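Local structure of L-ornithine N(5)-monooxygenase (Pseudomonas aeruginosa, 3S5W) at residues S79-Q84 with P124-F129; K89-L94 with D131-V136. The protein hydroxylates the side-chain nitrogen of L-ornithine with FAD, NADPH and oxygen, the first step toward the hydroxamate groups of the siderophore pyoverdin. All blocks are in the same frame, centred on the assembly; numbering follows the deposited sequence.

Contact 1 of 2, residues S79-Q84 with P124-F129. With FAD (flavin-adenine dinucleotide), chain C; ONH (N~5~-hydroxy-L-ornithine), chain E.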
# COMPACT_ATOMS: atom_id res chain seq x y z
N SER A 79 13.73 -8.90 7.22
CA SER A 79 15.09 -8.95 6.70
C SER A 79 15.11 -9.23 5.17
O SER A 79 15.80 -8.54 4.43
CB SER A 79 15.91 -9.97 7.51
OG SER A 79 17.13 -10.22 6.87
N GLN A 80 14.34 -10.22 4.71
CA GLN A 80 14.15 -10.44 3.25
C GLN A 80 12.88 -9.74 2.72
O GLN A 80 11.77 -10.34 2.67
CB GLN A 80 14.18 -11.93 2.84
CG GLN A 80 13.89 -12.22 1.32
CD GLN A 80 14.93 -11.59 0.38
OE1 GLN A 80 16.14 -11.74 0.59
NE2 GLN A 80 14.46 -10.90 -0.67
N SER A 81 13.06 -8.48 2.33
CA SER A 81 11.99 -7.72 1.74
C SER A 81 12.61 -6.74 0.75
O SER A 81 13.00 -5.63 1.11
CB SER A 81 11.12 -7.03 2.80
OG SER A 81 11.88 -6.25 3.70
N GLU A 82 12.75 -7.21 -0.48
CA GLU A 82 13.28 -6.44 -1.59
C GLU A 82 12.18 -5.57 -2.22
O GLU A 82 11.06 -6.02 -2.39
CB GLU A 82 13.82 -7.42 -2.65
CG GLU A 82 14.80 -6.82 -3.63
CD GLU A 82 15.46 -7.89 -4.50
OE1 GLU A 82 14.81 -8.41 -5.44
OE2 GLU A 82 16.63 -8.21 -4.22
N LEU A 83 12.53 -4.35 -2.59
CA LEU A 83 11.63 -3.47 -3.32
C LEU A 83 11.23 -4.15 -4.63
O LEU A 83 12.04 -4.75 -5.25
CB LEU A 83 12.33 -2.15 -3.59
CG LEU A 83 11.56 -0.92 -4.02
CD1 LEU A 83 10.67 -0.41 -2.95
CD2 LEU A 83 12.48 0.18 -4.51
N GLN A 84 9.97 -4.08 -5.04
CA GLN A 84 9.54 -4.78 -6.25
C GLN A 84 9.39 -3.84 -7.42
O GLN A 84 8.55 -4.07 -8.31
CB GLN A 84 8.22 -5.48 -6.01
CG GLN A 84 8.16 -6.11 -4.69
CD GLN A 84 7.08 -7.11 -4.66
OE1 GLN A 84 7.16 -8.14 -5.35
NE2 GLN A 84 6.03 -6.81 -3.91
N PRO A 124 16.73 -1.85 -4.17
CA PRO A 124 17.16 -1.77 -2.76
C PRO A 124 16.21 -2.54 -1.85
O PRO A 124 15.08 -2.84 -2.25
CB PRO A 124 17.08 -0.26 -2.45
CG PRO A 124 16.10 0.26 -3.39
CD PRO A 124 16.25 -0.55 -4.66
N CYS A 125 16.65 -2.86 -0.65
CA CYS A 125 15.79 -3.47 0.35
C CYS A 125 14.69 -2.44 0.70
O CYS A 125 14.92 -1.22 0.62
CB CYS A 125 16.60 -3.84 1.58
SG CYS A 125 17.78 -5.18 1.20
N ARG A 126 13.50 -2.93 1.07
CA ARG A 126 12.43 -2.01 1.49
C ARG A 126 12.83 -1.18 2.74
O ARG A 126 12.35 -0.05 2.92
CB ARG A 126 11.10 -2.74 1.67
CG ARG A 126 10.49 -3.13 0.32
CD ARG A 126 8.98 -3.44 0.45
NE ARG A 126 8.76 -4.75 1.06
CZ ARG A 126 8.14 -4.98 2.22
NH1 ARG A 126 7.65 -3.99 2.95
NH2 ARG A 126 8.00 -6.23 2.65
N MET A 127 13.71 -1.72 3.58
CA MET A 127 14.19 -0.95 4.75
C MET A 127 14.98 0.28 4.27
O MET A 127 14.90 1.33 4.88
CB MET A 127 15.09 -1.79 5.69
CG MET A 127 14.41 -2.96 6.39
SD MET A 127 15.48 -3.80 7.66
CE MET A 127 14.91 -2.98 9.17
N GLU A 128 15.74 0.14 3.20
CA GLU A 128 16.46 1.32 2.66
C GLU A 128 15.49 2.29 2.00
O GLU A 128 15.62 3.50 2.13
CB GLU A 128 17.57 0.93 1.68
CG GLU A 128 18.44 2.15 1.25
CD GLU A 128 19.64 1.76 0.36
OE1 GLU A 128 19.60 0.70 -0.30
OE2 GLU A 128 20.62 2.53 0.33
N PHE A 129 14.48 1.78 1.30
CA PHE A 129 13.53 2.71 0.70
C PHE A 129 12.73 3.45 1.79
O PHE A 129 12.37 4.59 1.61
CB PHE A 129 12.60 2.00 -0.26
CG PHE A 129 11.95 2.94 -1.24
CD1 PHE A 129 12.67 3.41 -2.33
CD2 PHE A 129 10.64 3.32 -1.08
CE1 PHE A 129 12.07 4.28 -3.27
CE2 PHE A 129 10.03 4.20 -2.01
CZ PHE A 129 10.75 4.66 -3.10
PA FAD C . 0.50 4.54 1.99
O1A FAD C . -0.28 3.36 2.42
O2A FAD C . 2.01 4.30 1.80
O5B FAD C . 0.33 5.74 3.07
C5B FAD C . -0.95 6.03 3.58
C4B FAD C . -0.69 6.86 4.82
O4B FAD C . -1.93 7.30 5.31
C3B FAD C . -0.06 6.01 5.92
O3B FAD C . 1.17 6.57 6.32
C2B FAD C . -1.09 6.03 7.06
O2B FAD C . -0.49 6.21 8.33
C1B FAD C . -1.90 7.25 6.73
N9A FAD C . -3.30 7.21 7.12
C8A FAD C . -4.25 6.23 6.84
N7A FAD C . -5.45 6.66 7.34
C5A FAD C . -5.26 7.89 7.89
C6A FAD C . -6.13 8.77 8.53
N6A FAD C . -7.46 8.58 8.48
N1A FAD C . -5.62 9.98 9.00
C2A FAD C . -4.29 10.33 8.85
N3A FAD C . -3.42 9.45 8.21
C4A FAD C . -3.91 8.25 7.75
N1 FAD C . 4.64 -0.45 -4.33
C2 FAD C . 5.71 -0.45 -5.21
O2 FAD C . 5.67 0.23 -6.22
N3 FAD C . 6.82 -1.23 -4.96
C4 FAD C . 6.92 -2.00 -3.84
O4 FAD C . 7.96 -2.65 -3.63
C4X FAD C . 5.83 -2.02 -2.94
N5 FAD C . 5.88 -2.81 -1.80
C5X FAD C . 4.81 -2.83 -0.93
C6 FAD C . 4.88 -3.64 0.22
C7 FAD C . 3.82 -3.68 1.11
C7M FAD C . 3.96 -4.58 2.32
C8 FAD C . 2.67 -2.95 0.85
C8M FAD C . 1.49 -2.95 1.77
C9 FAD C . 2.59 -2.14 -0.29
C9A FAD C . 3.67 -2.06 -1.18
N10 FAD C . 3.61 -1.26 -2.33
C10 FAD C . 4.68 -1.26 -3.21
C1' FAD C . 2.39 -0.46 -2.69
C2' FAD C . 2.17 0.79 -1.81
O2' FAD C . 0.75 0.99 -1.86
C3' FAD C . 2.89 1.98 -2.42
O3' FAD C . 4.31 1.74 -2.55
C4' FAD C . 2.73 3.25 -1.55
O4' FAD C . 3.02 2.93 -0.19
C5' FAD C . 1.36 3.96 -1.69
O5' FAD C . 1.50 5.26 -1.14
P FAD C . 0.28 6.07 -0.46
O1P FAD C . 0.91 7.30 0.13
O2P FAD C . -0.77 6.25 -1.53
O3P FAD C . -0.24 5.08 0.68
C ONH E . 6.76 -1.27 -12.37
N ONH E . 6.60 -3.72 -12.42
O ONH E . 7.89 -1.45 -12.93
CA ONH E . 6.03 -2.48 -11.87
CB ONH E . 6.00 -2.46 -10.33
CD ONH E . 5.15 -3.62 -8.34
NE ONH E . 4.35 -4.75 -7.95
CG ONH E . 5.17 -3.63 -9.85
OZ ONH E . 4.51 -5.23 -6.66
OXT ONH E . 6.22 -0.14 -12.21
O HOH W 1 14.38 -4.55 3.67
O HOH W 2 9.00 -6.73 -0.90

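Contact 2 of 2, residues K89-L94 with D131-V136. With ONH (N~5~-hydroxy-L-ornithine), chain E.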
# COMPACT_ATOMS: atom_id res chain seq x y z
N LYS A 89 12.20 4.53 -10.12
CA LYS A 89 10.78 4.91 -9.96
C LYS A 89 10.59 5.43 -8.52
O LYS A 89 9.66 5.03 -7.79
CB LYS A 89 9.88 3.73 -10.30
CG LYS A 89 10.00 3.30 -11.81
CD LYS A 89 8.70 2.69 -12.32
CE LYS A 89 8.82 2.07 -13.70
NZ LYS A 89 7.47 1.57 -14.20
N ASP A 90 11.51 6.28 -8.10
CA ASP A 90 11.48 6.95 -6.81
C ASP A 90 10.43 8.09 -6.84
O ASP A 90 9.63 8.16 -7.74
CB ASP A 90 12.90 7.47 -6.49
CG ASP A 90 13.35 8.55 -7.47
OD1 ASP A 90 12.48 9.16 -8.10
OD2 ASP A 90 14.59 8.79 -7.63
N LEU A 91 10.41 8.97 -5.85
CA LEU A 91 9.32 9.98 -5.77
C LEU A 91 9.33 11.10 -6.85
O LEU A 91 8.35 11.83 -6.98
CB LEU A 91 9.34 10.64 -4.39
CG LEU A 91 9.04 9.72 -3.19
CD1 LEU A 91 9.12 10.43 -1.85
CD2 LEU A 91 7.71 9.10 -3.36
N VAL A 92 10.42 11.20 -7.62
CA VAL A 92 10.63 12.38 -8.48
C VAL A 92 11.11 12.13 -9.90
O VAL A 92 10.78 12.90 -10.82
CB VAL A 92 11.63 13.43 -7.85
CG1 VAL A 92 11.13 13.94 -6.53
CG2 VAL A 92 13.04 12.83 -7.66
N SER A 93 11.94 11.09 -10.07
CA SER A 93 12.79 10.98 -11.25
C SER A 93 12.07 10.91 -12.59
O SER A 93 12.57 11.44 -13.58
CB SER A 93 13.84 9.86 -11.10
OG SER A 93 14.78 10.25 -10.11
N LEU A 94 10.92 10.25 -12.64
CA LEU A 94 10.16 10.20 -13.90
C LEU A 94 9.72 11.59 -14.39
O LEU A 94 9.44 11.77 -15.56
CB LEU A 94 8.95 9.27 -13.80
CG LEU A 94 9.25 7.78 -13.64
CD1 LEU A 94 8.00 6.95 -13.88
CD2 LEU A 94 10.35 7.38 -14.60
N ASP A 131 13.99 4.33 4.73
CA ASP A 131 14.91 5.38 5.17
C ASP A 131 14.91 6.56 4.18
O ASP A 131 14.93 7.71 4.60
CB ASP A 131 16.32 4.81 5.32
CG ASP A 131 17.24 5.74 6.05
OD1 ASP A 131 17.06 5.85 7.27
OD2 ASP A 131 18.11 6.38 5.41
N TYR A 132 14.86 6.25 2.88
CA TYR A 132 14.77 7.26 1.83
C TYR A 132 13.49 8.11 1.97
O TYR A 132 13.53 9.33 1.89
CB TYR A 132 14.80 6.58 0.44
CG TYR A 132 14.26 7.40 -0.69
CD1 TYR A 132 14.93 8.54 -1.14
CD2 TYR A 132 13.08 7.01 -1.37
CE1 TYR A 132 14.44 9.27 -2.21
CE2 TYR A 132 12.57 7.78 -2.44
CZ TYR A 132 13.27 8.89 -2.83
OH TYR A 132 12.81 9.64 -3.85
N LEU A 133 12.36 7.45 2.17
CA LEU A 133 11.10 8.16 2.32
C LEU A 133 11.11 9.08 3.55
O LEU A 133 10.64 10.23 3.47
CB LEU A 133 9.95 7.16 2.44
CG LEU A 133 9.66 6.44 1.12
CD1 LEU A 133 8.64 5.36 1.38
CD2 LEU A 133 9.14 7.39 -0.00
N ARG A 134 11.63 8.56 4.67
CA ARG A 134 11.75 9.36 5.91
C ARG A 134 12.67 10.55 5.67
O ARG A 134 12.38 11.66 6.11
CB ARG A 134 12.28 8.49 7.04
CG ARG A 134 11.21 7.51 7.54
CD ARG A 134 11.76 6.47 8.50
NE ARG A 134 12.56 7.07 9.56
CZ ARG A 134 12.08 7.51 10.72
NH1 ARG A 134 10.78 7.42 11.00
NH2 ARG A 134 12.91 8.05 11.60
N TRP A 135 13.76 10.33 4.95
CA TRP A 135 14.69 11.41 4.66
C TRP A 135 14.03 12.49 3.80
O TRP A 135 14.14 13.67 4.11
CB TRP A 135 15.97 10.88 4.00
CG TRP A 135 16.92 11.97 3.57
CD1 TRP A 135 17.81 12.66 4.36
CD2 TRP A 135 17.08 12.48 2.24
NE1 TRP A 135 18.51 13.57 3.60
CE2 TRP A 135 18.09 13.48 2.30
CE3 TRP A 135 16.47 12.19 1.00
CZ2 TRP A 135 18.49 14.20 1.16
CZ3 TRP A 135 16.87 12.90 -0.13
CH2 TRP A 135 17.88 13.89 -0.05
N VAL A 136 13.30 12.09 2.75
CA VAL A 136 12.61 13.07 1.91
C VAL A 136 11.57 13.84 2.76
O VAL A 136 11.54 15.06 2.68
CB VAL A 136 11.93 12.43 0.69
CG1 VAL A 136 11.08 13.47 -0.09
CG2 VAL A 136 13.01 11.86 -0.29
C ONH E . 6.76 -1.27 -12.37
N ONH E . 6.60 -3.72 -12.42
O ONH E . 7.89 -1.45 -12.93
CA ONH E . 6.03 -2.48 -11.87
CB ONH E . 6.00 -2.46 -10.33
CD ONH E . 5.15 -3.62 -8.34
NE ONH E . 4.35 -4.75 -7.95
CG ONH E . 5.17 -3.63 -9.85
OZ ONH E . 4.51 -5.23 -6.66
OXT ONH E . 6.22 -0.14 -12.21

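Contact 1 of 2, residues S79-Q84 with P124-F129
Leu83, Gln84 and Arg126 belong to the flavin pocket; a single beta bridge between Glu82 and Cys125 joins their two segments, the loop 79-84 and the start of helix 126-137. Two backbone bonds flank it. Arg126 N donates to Ser81 O at 2.7 Å in an almost straight bond (177°). Leu83 N donates to Pro124 O at 3.0 Å. Cys125 is the N-cap residue, and its O accepts from Phe129 N. The Arg126 side chain bends at chi3 (-76°) and lays its guanidinium between two groups. The flavin edge at FAD C6 and C7M covers one face, and Ser81 OG sits over the opposite face, toward the rim. Ser81 CB comes within 3.2 Å of Arg126 NH2. Arg126 NH2 forms a salt bridge to Glu241, and NH1 hydrogen-bonds Thr76, so the group is held from several directions. Water 2 joins Arg126 NE to Glu82 O. Water 1 links Ser81 OG to Met127 N, and the same hydroxyl bonds Val78 O. The Leu83 side chain lies between Pro124, Phe129 and the flavin. Its CD2 lies 3.8 Å from Pro124 CG, and its CD1 rests over the Phe129 ring and 3.6 Å from FAD O4. Gln84 N donates to FAD O4 at 2.8 Å. Such a backbone N-H on the flavin carbonyl O4, beside the bound hydroxyornithine, belongs to the active site of this N-hydroxylating flavoprotein monooxygenase.

Contact 2 of 2, residues K89-L94 with D131-V136
Asp90, whose CB touches Tyr132 OH, takes two backbone N-H groups on OD1: Val92 N at 2.9 Å and Ser93 N at 2.8 Å. The Val92 bond closes an Asx turn, and with the Ser93 bond it makes an Asx motif. Ser93 N uses the syn lone pair, whereas Val92 N comes from above the carboxylate plane, 39° out of it. The other oxygen, Asp90 OD2, accepts from Ser93 OG and from Phe103 N. These bonds fix the rotation of the carboxylate. Asp90 has CG between its backbone N and carbonyl carbon (chi1 65°), which folds the carboxylate back over the amides that follow. The turn is tied to helix 126-137 by Tyr132. Its OH accepts from Leu91 N at 3.2 Å and also bonds Tyr101 O, so the buried hydroxyl joins two parts of the loop. Asp90 CB lies 3.4 Å from the same Tyr132 OH. Beyond the hydroxyl the contact is apolar. Leu91 runs antiparallel to the Tyr132 side chain, its CG 4.1 Å from Tyr132 CE2, and reaches Leu133 and Val136 on the helix, with Ile43 of helix 40-56 also touching Leu91 and Val136. At the start of the loop segment, the extended Lys89 chain turns to the substrate site, and its NZ bonds OXT of the bound hydroxyornithine at 2.9 Å. On the helix side, Leu91 CD1 packs 3.6 Å from Leu133 CD2.

Overall arrangement
From the N terminus, the chain passes strand 61-65 and enters a long loop that holds both first segments, 79-84 and then 89-94. It continues through helices 103-109 and 113-119 and comes back as helix 126-137. Contact 1 closes this excursion at the start of that helix, and contact 2 closes it further along the same helix. The closures cross, since the segments alternate along the chain: 79-84, 89-94, 124-129, 131-136. Their centres lie about 14 Å apart. Both tie the loop to helix 126-137, contact 1 beside the flavin, contact 2 where helix 40-56 packs against both sides. Gln84 and Lys89 bring both contacts to the bound hydroxyornithine.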